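Local coordinates for putative hemoglobin-like oxygen-binding protein (Pseudoalteromonas haloplanktis, PDB 4UUR), which binds a heme b group and, as a group II truncated hemoglobin, probably carries or otherwise handles oxygen at the heme iron, at residues F70-G75 and D81-K86; S74-G79 and K131-Q136; Y25-G30 and P124-G129. One frame throughout, in Å; residues are numbered along the deposited sequence.

Interaction 1 (F70-G75 and D81-K86); sequences FEFLSG and DLFVAK. With HEM (protoporphyrin IX containing Fe), chain C.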
loop_
_atom_site.group_PDB
_atom_site.type_symbol
_atom_site.label_atom_id
_atom_site.label_comp_id
_atom_site.label_asym_id
_atom_site.label_seq_id
_atom_site.Cartn_x
_atom_site.Cartn_y
_atom_site.Cartn_z
ATOM N N PHE A 70 -1.080 4.129 6.308
ATOM C CA PHE A 70 -2.426 4.723 6.387
ATOM C C PHE A 70 -2.399 6.221 6.056
ATOM O O PHE A 70 -3.145 6.692 5.171
ATOM C CB PHE A 70 -3.022 4.530 7.779
ATOM C CG PHE A 70 -4.081 5.532 8.133
ATOM C CD1 PHE A 70 -5.309 5.536 7.474
ATOM C CD2 PHE A 70 -3.868 6.460 9.153
ATOM C CE1 PHE A 70 -6.294 6.460 7.808
ATOM C CE2 PHE A 70 -4.843 7.392 9.490
ATOM C CZ PHE A 70 -6.053 7.399 8.808
ATOM N N GLU A 71 -1.529 6.951 6.768
ATOM C CA GLU A 71 -1.303 8.366 6.525
ATOM C C GLU A 71 -1.081 8.596 5.070
ATOM O O GLU A 71 -1.621 9.541 4.514
ATOM C CB GLU A 71 -0.091 8.881 7.317
ATOM C CG GLU A 71 -0.393 9.182 8.772
ATOM C CD GLU A 71 0.820 9.064 9.693
ATOM O OE1 GLU A 71 2.010 9.215 9.296
ATOM O OE2 GLU A 71 0.574 8.782 10.864
ATOM N N PHE A 72 -0.317 7.717 4.421
ATOM C CA PHE A 72 -0.080 7.898 2.975
ATOM C C PHE A 72 -1.337 7.720 2.172
ATOM O O PHE A 72 -1.646 8.557 1.308
ATOM C CB PHE A 72 0.999 6.985 2.441
ATOM C CG PHE A 72 1.064 6.940 0.952
ATOM C CD1 PHE A 72 1.697 7.954 0.233
ATOM C CD2 PHE A 72 0.503 5.858 0.254
ATOM C CE1 PHE A 72 1.762 7.888 -1.159
ATOM C CE2 PHE A 72 0.571 5.779 -1.111
ATOM C CZ PHE A 72 1.202 6.793 -1.826
ATOM N N LEU A 73 -2.063 6.648 2.481
ATOM C CA LEU A 73 -3.325 6.326 1.787
ATOM C C LEU A 73 -4.378 7.422 1.952
ATOM O O LEU A 73 -5.060 7.733 1.010
ATOM C CB LEU A 73 -3.907 4.977 2.243
ATOM C CG LEU A 73 -3.152 3.766 1.740
ATOM C CD1 LEU A 73 -3.826 2.489 2.231
ATOM C CD2 LEU A 73 -3.035 3.802 0.236
ATOM N N SER A 74 -4.510 8.011 3.130
ATOM C CA SER A 74 -5.478 9.087 3.259
ATOM C C SER A 74 -5.308 10.188 2.183
ATOM O O SER A 74 -6.279 10.594 1.586
ATOM C CB SER A 74 -5.461 9.716 4.630
ATOM O OG SER A 74 -6.199 10.943 4.572
ATOM N N GLY A 75 -4.094 10.639 1.897
ATOM C CA GLY A 75 -3.918 11.625 0.854
ATOM C C GLY A 75 -3.884 11.080 -0.553
ATOM O O GLY A 75 -4.432 11.664 -1.465
ATOM N N ASP A 81 -4.049 14.864 3.299
ATOM C CA ASP A 81 -2.615 14.568 3.181
ATOM C C ASP A 81 -2.107 14.499 4.572
ATOM O O ASP A 81 -1.725 15.518 5.118
ATOM C CB ASP A 81 -1.838 15.693 2.500
ATOM C CG ASP A 81 -1.766 15.534 1.024
ATOM O OD1 ASP A 81 -1.248 14.491 0.538
ATOM O OD2 ASP A 81 -2.220 16.477 0.352
ATOM N N LEU A 82 -2.146 13.322 5.175
ATOM C CA LEU A 82 -1.628 13.175 6.513
ATOM C C LEU A 82 -0.138 12.877 6.420
ATOM O O LEU A 82 0.619 13.220 7.321
ATOM C CB LEU A 82 -2.362 12.059 7.239
ATOM C CG LEU A 82 -3.799 12.381 7.591
ATOM C CD1 LEU A 82 -4.517 11.100 7.931
ATOM C CD2 LEU A 82 -3.874 13.344 8.765
ATOM N N PHE A 83 0.256 12.230 5.327
ATOM C CA PHE A 83 1.653 11.883 5.053
ATOM C C PHE A 83 2.413 13.143 4.743
ATOM O O PHE A 83 3.299 13.517 5.508
ATOM C CB PHE A 83 1.783 10.908 3.867
ATOM C CG PHE A 83 3.183 10.372 3.658
ATOM C CD1 PHE A 83 4.101 11.060 2.887
ATOM C CD2 PHE A 83 3.576 9.165 4.243
ATOM C CE1 PHE A 83 5.382 10.565 2.702
ATOM C CE2 PHE A 83 4.858 8.662 4.059
ATOM C CZ PHE A 83 5.754 9.351 3.274
ATOM N N VAL A 84 2.048 13.815 3.655
ATOM C CA VAL A 84 2.718 15.060 3.295
ATOM C C VAL A 84 2.690 16.118 4.426
ATOM O O VAL A 84 3.588 16.932 4.507
ATOM C CB VAL A 84 2.173 15.698 2.003
ATOM C CG1 VAL A 84 3.073 16.869 1.584
ATOM C CG2 VAL A 84 2.102 14.691 0.878
ATOM N N ALA A 85 1.687 16.106 5.291
ATOM C CA ALA A 85 1.706 16.967 6.472
ATOM C C ALA A 85 2.851 16.601 7.401
ATOM O O ALA A 85 3.526 17.467 7.932
ATOM C CB ALA A 85 0.391 16.881 7.245
ATOM N N LYS A 86 3.050 15.319 7.629
ATOM C CA LYS A 86 3.920 14.883 8.708
ATOM C C LYS A 86 5.309 14.449 8.244
ATOM O O LYS A 86 6.250 14.525 9.018
ATOM C CB LYS A 86 3.245 13.739 9.455
ATOM C CG LYS A 86 3.839 13.414 10.818
ATOM C CD LYS A 86 2.933 12.475 11.603
ATOM C CE LYS A 86 1.501 12.998 11.648
ATOM N NZ LYS A 86 0.824 12.605 12.909
HETATM C CHA HEM C . 8.014 1.799 3.240
HETATM C CHB HEM C . 8.879 -2.296 0.751
HETATM C CHC HEM C . 5.956 -0.616 -2.746
HETATM C CHD HEM C . 4.463 2.830 0.204
HETATM C C1A HEM C . 8.519 0.570 2.857
HETATM C C2A HEM C . 9.428 -0.186 3.600
HETATM C C3A HEM C . 9.646 -1.340 2.910
HETATM C C4A HEM C . 8.892 -1.310 1.714
HETATM C CMA HEM C . 10.566 -2.481 3.329
HETATM C CAA HEM C . 10.074 0.173 4.923
HETATM C CBA HEM C . 9.058 0.476 6.023
HETATM C CGA HEM C . 9.496 0.115 7.427
HETATM O O1A HEM C . 9.683 -1.046 7.847
HETATM O O2A HEM C . 9.620 1.057 8.226
HETATM C C1B HEM C . 8.172 -2.160 -0.455
HETATM C C2B HEM C . 8.320 -3.024 -1.582
HETATM C C3B HEM C . 7.504 -2.545 -2.574
HETATM C C4B HEM C . 6.907 -1.331 -2.023
HETATM C CMB HEM C . 9.189 -4.270 -1.575
HETATM C CAB HEM C . 7.163 -2.905 -3.987
HETATM C CBB HEM C . 7.828 -3.799 -4.643
HETATM C C1C HEM C . 5.197 0.429 -2.235
HETATM C C2C HEM C . 4.096 1.048 -2.850
HETATM C C3C HEM C . 3.699 2.050 -1.999
HETATM C C4C HEM C . 4.536 1.992 -0.860
HETATM C CMC HEM C . 3.541 0.676 -4.218
HETATM C CAC HEM C . 2.574 3.007 -2.098
HETATM C CBC HEM C . 1.635 2.908 -3.032
HETATM C C1D HEM C . 5.372 2.807 1.215
HETATM C C2D HEM C . 5.366 3.852 2.235
HETATM C C3D HEM C . 6.343 3.561 3.067
HETATM C C4D HEM C . 6.958 2.349 2.550
HETATM C CMD HEM C . 4.472 5.055 2.365
HETATM C CAD HEM C . 6.779 4.382 4.268
HETATM C CBD HEM C . 7.940 5.244 3.763
HETATM C CGD HEM C . 8.488 6.237 4.793
HETATM O O1D HEM C . 8.133 6.225 5.982
HETATM O O2D HEM C . 9.328 7.106 4.482
HETATM N NA HEM C . 8.167 -0.161 1.717
HETATM N NB HEM C . 7.330 -1.201 -0.783
HETATM N NC HEM C . 5.413 0.992 -1.039
HETATM N ND HEM C . 6.294 1.904 1.461
HETATM FE FE HEM C . 6.794 0.439 0.391
HETATM O O HOH W 1 5.312 -0.764 1.470
#
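F72 turns the edge of its ring toward the face of F83, a T-shaped pair with centroids 6.0 Å apart and planes at 85°. Both side chains leave the backbone with CG anti to N (chi1 168° for F72, -172° for F83), which brings F83 CD2 to 3.8 Å from F72 CB. The F72 ring also meets the heme, at a slant, where F72 CE2 lies 3.6 Å from CAC, a vinyl carbon of HEM. F83 in turn rests against R95, a heme-binding residue.

Next to this pair, L82 comes in across E71 at about a right angle, its CB 3.8 Å from E71 CG, while its CD1 branch packs on S74 CB at 3.7 Å and comes obliquely to the F70 ring, near CE2 and CZ. The backbones are joined by one weak bond, F83 N to E71 O at 3.4 Å. The carboxylate of E71 is gripped from outside the two segments, OE2 by Q67 and OE1 by H87; K86 NZ stays 4.3 Å from E71 OE2, too far for a salt bridge. Helix 63-76 and the short helix 83-87 that follows it thus pack together as part of the truncated globin fold, with F72 in the wall of the heme pocket.

Interaction 2 (S74-G79 and K131-Q136); sequences SGWLGG and KQSFGQ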
loop_
_atom_site.group_PDB
_atom_site.type_symbol
_atom_site.label_atom_id
_atom_site.label_comp_id
_atom_site.label_asym_id
_atom_site.label_seq_id
_atom_site.Cartn_x
_atom_site.Cartn_y
_atom_site.Cartn_z
ATOM N N SER A 74 -4.510 8.011 3.130
ATOM C CA SER A 74 -5.478 9.087 3.259
ATOM C C SER A 74 -5.308 10.188 2.183
ATOM O O SER A 74 -6.279 10.594 1.586
ATOM C CB SER A 74 -5.461 9.716 4.630
ATOM O OG SER A 74 -6.199 10.943 4.572
ATOM N N GLY A 75 -4.094 10.639 1.897
ATOM C CA GLY A 75 -3.918 11.625 0.854
ATOM C C GLY A 75 -3.884 11.080 -0.553
ATOM O O GLY A 75 -4.432 11.664 -1.465
ATOM N N TRP A 76 -3.229 9.951 -0.764
ATOM C CA TRP A 76 -3.207 9.360 -2.105
ATOM C C TRP A 76 -4.617 9.060 -2.649
ATOM O O TRP A 76 -4.800 8.945 -3.863
ATOM C CB TRP A 76 -2.403 8.078 -2.074
ATOM C CG TRP A 76 -2.098 7.533 -3.376
ATOM C CD1 TRP A 76 -1.185 8.005 -4.247
ATOM C CD2 TRP A 76 -2.626 6.322 -3.952
ATOM N NE1 TRP A 76 -1.119 7.183 -5.358
ATOM C CE2 TRP A 76 -2.013 6.155 -5.202
ATOM C CE3 TRP A 76 -3.563 5.367 -3.523
ATOM C CZ2 TRP A 76 -2.292 5.063 -6.038
ATOM C CZ3 TRP A 76 -3.860 4.307 -4.349
ATOM C CH2 TRP A 76 -3.219 4.153 -5.591
ATOM N N LEU A 77 -5.583 8.878 -1.747
ATOM C CA LEU A 77 -7.003 8.651 -2.127
ATOM C C LEU A 77 -7.905 9.935 -2.070
ATOM O O LEU A 77 -9.097 9.896 -2.407
ATOM C CB LEU A 77 -7.614 7.575 -1.223
ATOM C CG LEU A 77 -7.010 6.172 -1.170
ATOM C CD1 LEU A 77 -7.513 5.475 0.076
ATOM C CD2 LEU A 77 -7.282 5.319 -2.405
ATOM N N GLY A 78 -7.355 11.060 -1.624
ATOM C CA GLY A 78 -8.054 12.337 -1.699
ATOM C C GLY A 78 -8.626 12.747 -0.386
ATOM O O GLY A 78 -9.567 13.469 -0.367
ATOM N N GLY A 79 -8.122 12.224 0.719
ATOM C CA GLY A 79 -8.518 12.678 2.051
ATOM C C GLY A 79 -7.449 13.629 2.532
ATOM O O GLY A 79 -6.671 14.122 1.731
ATOM N N LYS A 131 -6.336 -1.203 -8.373
ATOM C CA LYS A 131 -5.361 -2.239 -8.665
ATOM C C LYS A 131 -4.335 -1.806 -9.709
ATOM O O LYS A 131 -3.157 -2.120 -9.586
ATOM C CB LYS A 131 -6.029 -3.529 -9.171
ATOM C CG LYS A 131 -6.580 -4.440 -8.101
ATOM C CD LYS A 131 -7.299 -5.650 -8.700
ATOM C CE LYS A 131 -7.812 -6.552 -7.595
ATOM N NZ LYS A 131 -8.766 -7.583 -8.047
ATOM N N GLN A 132 -4.809 -1.156 -10.770
ATOM C CA GLN A 132 -3.937 -0.738 -11.877
ATOM C C GLN A 132 -3.022 0.342 -11.374
ATOM O O GLN A 132 -1.836 0.243 -11.580
ATOM C CB GLN A 132 -4.740 -0.245 -13.098
ATOM C CG GLN A 132 -5.449 -1.380 -13.844
ATOM C CD GLN A 132 -4.467 -2.455 -14.310
ATOM O OE1 GLN A 132 -3.396 -2.134 -14.802
ATOM N NE2 GLN A 132 -4.816 -3.730 -14.122
ATOM N N SER A 133 -3.564 1.327 -10.659
ATOM C CA SER A 133 -2.752 2.447 -10.192
ATOM C C SER A 133 -1.674 2.084 -9.112
ATOM O O SER A 133 -0.519 2.568 -9.156
ATOM C CB SER A 133 -3.634 3.602 -9.781
ATOM O OG SER A 133 -4.423 3.290 -8.663
ATOM N N PHE A 134 -2.029 1.195 -8.185
ATOM C CA PHE A 134 -1.025 0.522 -7.329
ATOM C C PHE A 134 -0.030 -0.289 -8.161
ATOM O O PHE A 134 1.160 -0.241 -7.905
ATOM C CB PHE A 134 -1.664 -0.457 -6.294
ATOM C CG PHE A 134 -2.264 0.220 -5.080
ATOM C CD1 PHE A 134 -1.453 0.872 -4.160
ATOM C CD2 PHE A 134 -3.616 0.162 -4.834
ATOM C CE1 PHE A 134 -1.995 1.492 -3.046
ATOM C CE2 PHE A 134 -4.163 0.795 -3.733
ATOM C CZ PHE A 134 -3.366 1.446 -2.823
ATOM N N GLY A 135 -0.527 -1.095 -9.087
ATOM C CA GLY A 135 0.323 -1.915 -9.965
ATOM C C GLY A 135 1.435 -1.100 -10.640
ATOM O O GLY A 135 2.567 -1.558 -10.774
ATOM N N GLN A 136 1.107 0.111 -11.038
ATOM C CA GLN A 136 2.074 0.995 -11.670
ATOM C C GLN A 136 3.092 1.549 -10.666
ATOM O O GLN A 136 4.289 1.436 -10.897
ATOM C CB GLN A 136 1.363 2.147 -12.403
ATOM C CG GLN A 136 1.064 1.833 -13.857
ATOM C CD GLN A 136 0.141 2.835 -14.518
ATOM O OE1 GLN A 136 -0.324 3.799 -13.902
ATOM N NE2 GLN A 136 -0.132 2.607 -15.792
#
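W76 and F134 carry most of this contact, and S133 adds the rest. The six-membered ring of W76 lies obliquely against the F134 ring, centroids 4.5 Å apart and planes at 41°, so the pair is neither a parallel stack nor a T. The indole corner does the touching: W76 CZ3 sits over one face of F134, displaced toward the rim, and comes to 3.3 Å from F134 CZ. F134 reaches this place with CG anti to its own carbonyl carbon (chi1 -78°), which swings the end of the ring nearer the tryptophan than its first bond would suggest.

The residue before it, S133, brings its hydroxyl to the same indole at the neighbouring atom, with OG 3.4 Å from W76 CH2. That is a van der Waals approach to a carbon; the polar needs of OG are met inside its own helix, by the carbonyl oxygens of G129 and L130. The contact across the segments is therefore made by side chains alone, and the two backbones stay well apart, 10.5 Å between the CA atoms of W76 and F134.

W76 stands in the last turn of helix 63-76, just before the helix ends in a Schellman motif at G78, where G79 N bonds back to S74 O at 2.6 Å. F134 also touches the heme, and M110, M113 and L117 of helix 103-120 pack on it. The indole, stacked on F72 of its own helix, bridges from 63-76 to helix 124-141, where it touches L137 as well.

Interaction 3 (Y25-G30 and P124-G129); sequences YEILGG and PLLREG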
loop_
_atom_site.group_PDB
_atom_site.type_symbol
_atom_site.label_atom_id
_atom_site.label_comp_id
_atom_site.label_asym_id
_atom_site.label_seq_id
_atom_site.Cartn_x
_atom_site.Cartn_y
_atom_site.Cartn_z
ATOM N N TYR A 25 -11.231 8.073 -1.676
ATOM C CA TYR A 25 -11.384 8.242 -0.241
ATOM C C TYR A 25 -12.839 8.290 0.133
ATOM O O TYR A 25 -13.256 7.645 1.104
ATOM C CB TYR A 25 -10.710 9.520 0.184
ATOM C CG TYR A 25 -10.675 9.777 1.662
ATOM C CD1 TYR A 25 -9.729 9.144 2.454
ATOM C CD2 TYR A 25 -11.533 10.697 2.256
ATOM C CE1 TYR A 25 -9.649 9.381 3.806
ATOM C CE2 TYR A 25 -11.467 10.947 3.616
ATOM C CZ TYR A 25 -10.522 10.289 4.381
ATOM O OH TYR A 25 -10.439 10.486 5.730
ATOM N N GLU A 26 -13.626 9.052 -0.624
ATOM C CA GLU A 26 -15.048 9.229 -0.267
ATOM C C GLU A 26 -15.826 7.924 -0.466
ATOM O O GLU A 26 -16.527 7.497 0.430
ATOM C CB GLU A 26 -15.700 10.379 -1.060
ATOM C CG GLU A 26 -15.241 11.788 -0.649
ATOM C CD GLU A 26 -15.657 12.890 -1.658
ATOM O OE1 GLU A 26 -15.355 12.798 -2.892
ATOM O OE2 GLU A 26 -16.294 13.876 -1.197
ATOM N N ILE A 27 -15.646 7.308 -1.627
ATOM C CA ILE A 27 -16.288 6.079 -1.998
ATOM C C ILE A 27 -16.004 4.953 -0.991
ATOM O O ILE A 27 -16.902 4.227 -0.617
ATOM C CB ILE A 27 -15.828 5.654 -3.412
ATOM C CG1 ILE A 27 -16.314 6.674 -4.443
ATOM C CG2 ILE A 27 -16.341 4.253 -3.773
ATOM C CD1 ILE A 27 -15.736 6.460 -5.821
ATOM N N LEU A 28 -14.753 4.837 -0.535
ATOM C CA LEU A 28 -14.341 3.829 0.460
ATOM C C LEU A 28 -14.693 4.142 1.920
ATOM O O LEU A 28 -14.288 3.395 2.795
ATOM C CB LEU A 28 -12.832 3.617 0.376
ATOM C CG LEU A 28 -12.355 3.182 -1.005
ATOM C CD1 LEU A 28 -10.892 3.525 -1.127
ATOM C CD2 LEU A 28 -12.605 1.700 -1.255
ATOM N N GLY A 29 -15.426 5.226 2.198
ATOM C CA GLY A 29 -15.873 5.524 3.576
ATOM C C GLY A 29 -14.919 6.377 4.372
ATOM O O GLY A 29 -15.014 6.431 5.593
ATOM N N GLY A 30 -13.981 7.036 3.692
ATOM C CA GLY A 30 -13.021 7.897 4.352
ATOM C C GLY A 30 -11.924 7.193 5.161
ATOM O O GLY A 30 -11.309 6.217 4.701
ATOM N N PRO A 124 -16.864 -2.371 -8.080
ATOM C CA PRO A 124 -15.866 -3.086 -8.920
ATOM C C PRO A 124 -15.094 -2.190 -9.877
ATOM O O PRO A 124 -14.039 -2.560 -10.345
ATOM C CB PRO A 124 -16.698 -4.108 -9.680
ATOM C CG PRO A 124 -17.935 -4.239 -8.863
ATOM C CD PRO A 124 -18.216 -2.885 -8.326
ATOM N N LEU A 125 -15.593 -0.991 -10.143
ATOM C CA LEU A 125 -14.878 -0.091 -11.046
ATOM C C LEU A 125 -13.684 0.511 -10.301
ATOM O O LEU A 125 -12.530 0.328 -10.714
ATOM C CB LEU A 125 -15.824 0.984 -11.593
ATOM C CG LEU A 125 -16.975 0.460 -12.482
ATOM C CD1 LEU A 125 -17.742 1.625 -13.088
ATOM C CD2 LEU A 125 -16.474 -0.496 -13.578
ATOM N N LEU A 126 -13.968 1.190 -9.185
ATOM C CA LEU A 126 -12.928 1.684 -8.266
ATOM C C LEU A 126 -11.864 0.598 -7.958
ATOM O O LEU A 126 -10.644 0.862 -7.990
ATOM C CB LEU A 126 -13.559 2.209 -6.979
ATOM C CG LEU A 126 -12.621 2.943 -6.034
ATOM C CD1 LEU A 126 -11.977 4.164 -6.647
ATOM C CD2 LEU A 126 -13.378 3.389 -4.823
ATOM N N ARG A 127 -12.316 -0.632 -7.753
ATOM C CA ARG A 127 -11.405 -1.685 -7.363
ATOM C C ARG A 127 -10.390 -1.958 -8.426
ATOM O O ARG A 127 -9.199 -2.092 -8.104
ATOM C CB ARG A 127 -12.131 -2.958 -6.988
ATOM C CG ARG A 127 -11.221 -4.134 -6.582
ATOM C CD ARG A 127 -12.026 -5.448 -6.530
ATOM N NE ARG A 127 -13.344 -5.137 -5.988
ATOM C CZ ARG A 127 -14.466 -5.799 -6.275
ATOM N NH1 ARG A 127 -14.409 -6.865 -7.044
ATOM N NH2 ARG A 127 -15.640 -5.374 -5.769
ATOM N N GLU A 128 -10.852 -2.088 -9.673
ATOM C CA GLU A 128 -9.960 -2.312 -10.824
ATOM C C GLU A 128 -9.108 -1.059 -11.086
ATOM O O GLU A 128 -7.928 -1.149 -11.423
ATOM C CB GLU A 128 -10.771 -2.697 -12.075
ATOM C CG GLU A 128 -9.949 -3.057 -13.308
ATOM C CD GLU A 128 -8.990 -4.220 -13.086
ATOM O OE1 GLU A 128 -9.320 -5.172 -12.351
ATOM O OE2 GLU A 128 -7.895 -4.193 -13.658
ATOM N N GLY A 129 -9.703 0.108 -10.928
ATOM C CA GLY A 129 -8.919 1.343 -10.971
ATOM C C GLY A 129 -7.777 1.357 -9.953
ATOM O O GLY A 129 -6.618 1.674 -10.288
#
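The backbones of 25-30 and 124-129 stay apart, the closest CA atoms being those of I27 and L126 at 8.4 Å, so that only side chains span the distance. L126 does so with a single methyl. Its CG stands anti to the backbone N (chi1 -171°), extending the side chain toward the other segment, and CD2 meets both I27 and L28.

With I27 the approach is tip to tip: L126 CD2 lies 3.3 Å from I27 CG2, tighter than an ordinary methyl contact, and 3.6 Å from I27 CB. L28 takes the same methyl at a slant, its CG 4.0 Å from L126 CD2, and leans further onto V121. The contact is wholly apolar and lies at the surface, with K22 also against I27.

Behind these side chains the short helix 24-27 closes in a Schellman motif, G29 having positive phi and G30 N bonding back to Y25 O at 2.8 Å; G30 is then the N-cap residue of helix 31-45. At the facing end, N123 OD1 accepts bonds from the backbone N atoms of L125 and L126 in the first turn of helix 124-141. Here the short first helix of the modelled chain, 24-27, packs on the start of the last helix of this truncated globin, away from the heme.

Overall arrangement
Interactions 1 and 2 both reach the heme pocket, whereas interaction 3 is a surface contact away from it. The first two share S74 and G75 on helix 63-76, their centres about 12 Å apart, and meet where L73 CD2 packs on F134 CZ at 3.9 Å. Each supplies one phenylalanine to the heme pocket, F72 and F134. Interaction 3 lies about 10 Å from interaction 2 and about 17 Å from interaction 1, centre to centre; the nearest atoms of its L28 side chain and the heme are about 13 Å apart. A probable hydrogen bond of 2.9 Å between L77 O and Y25 N ties it to interaction 2, and both also use helix 124-141.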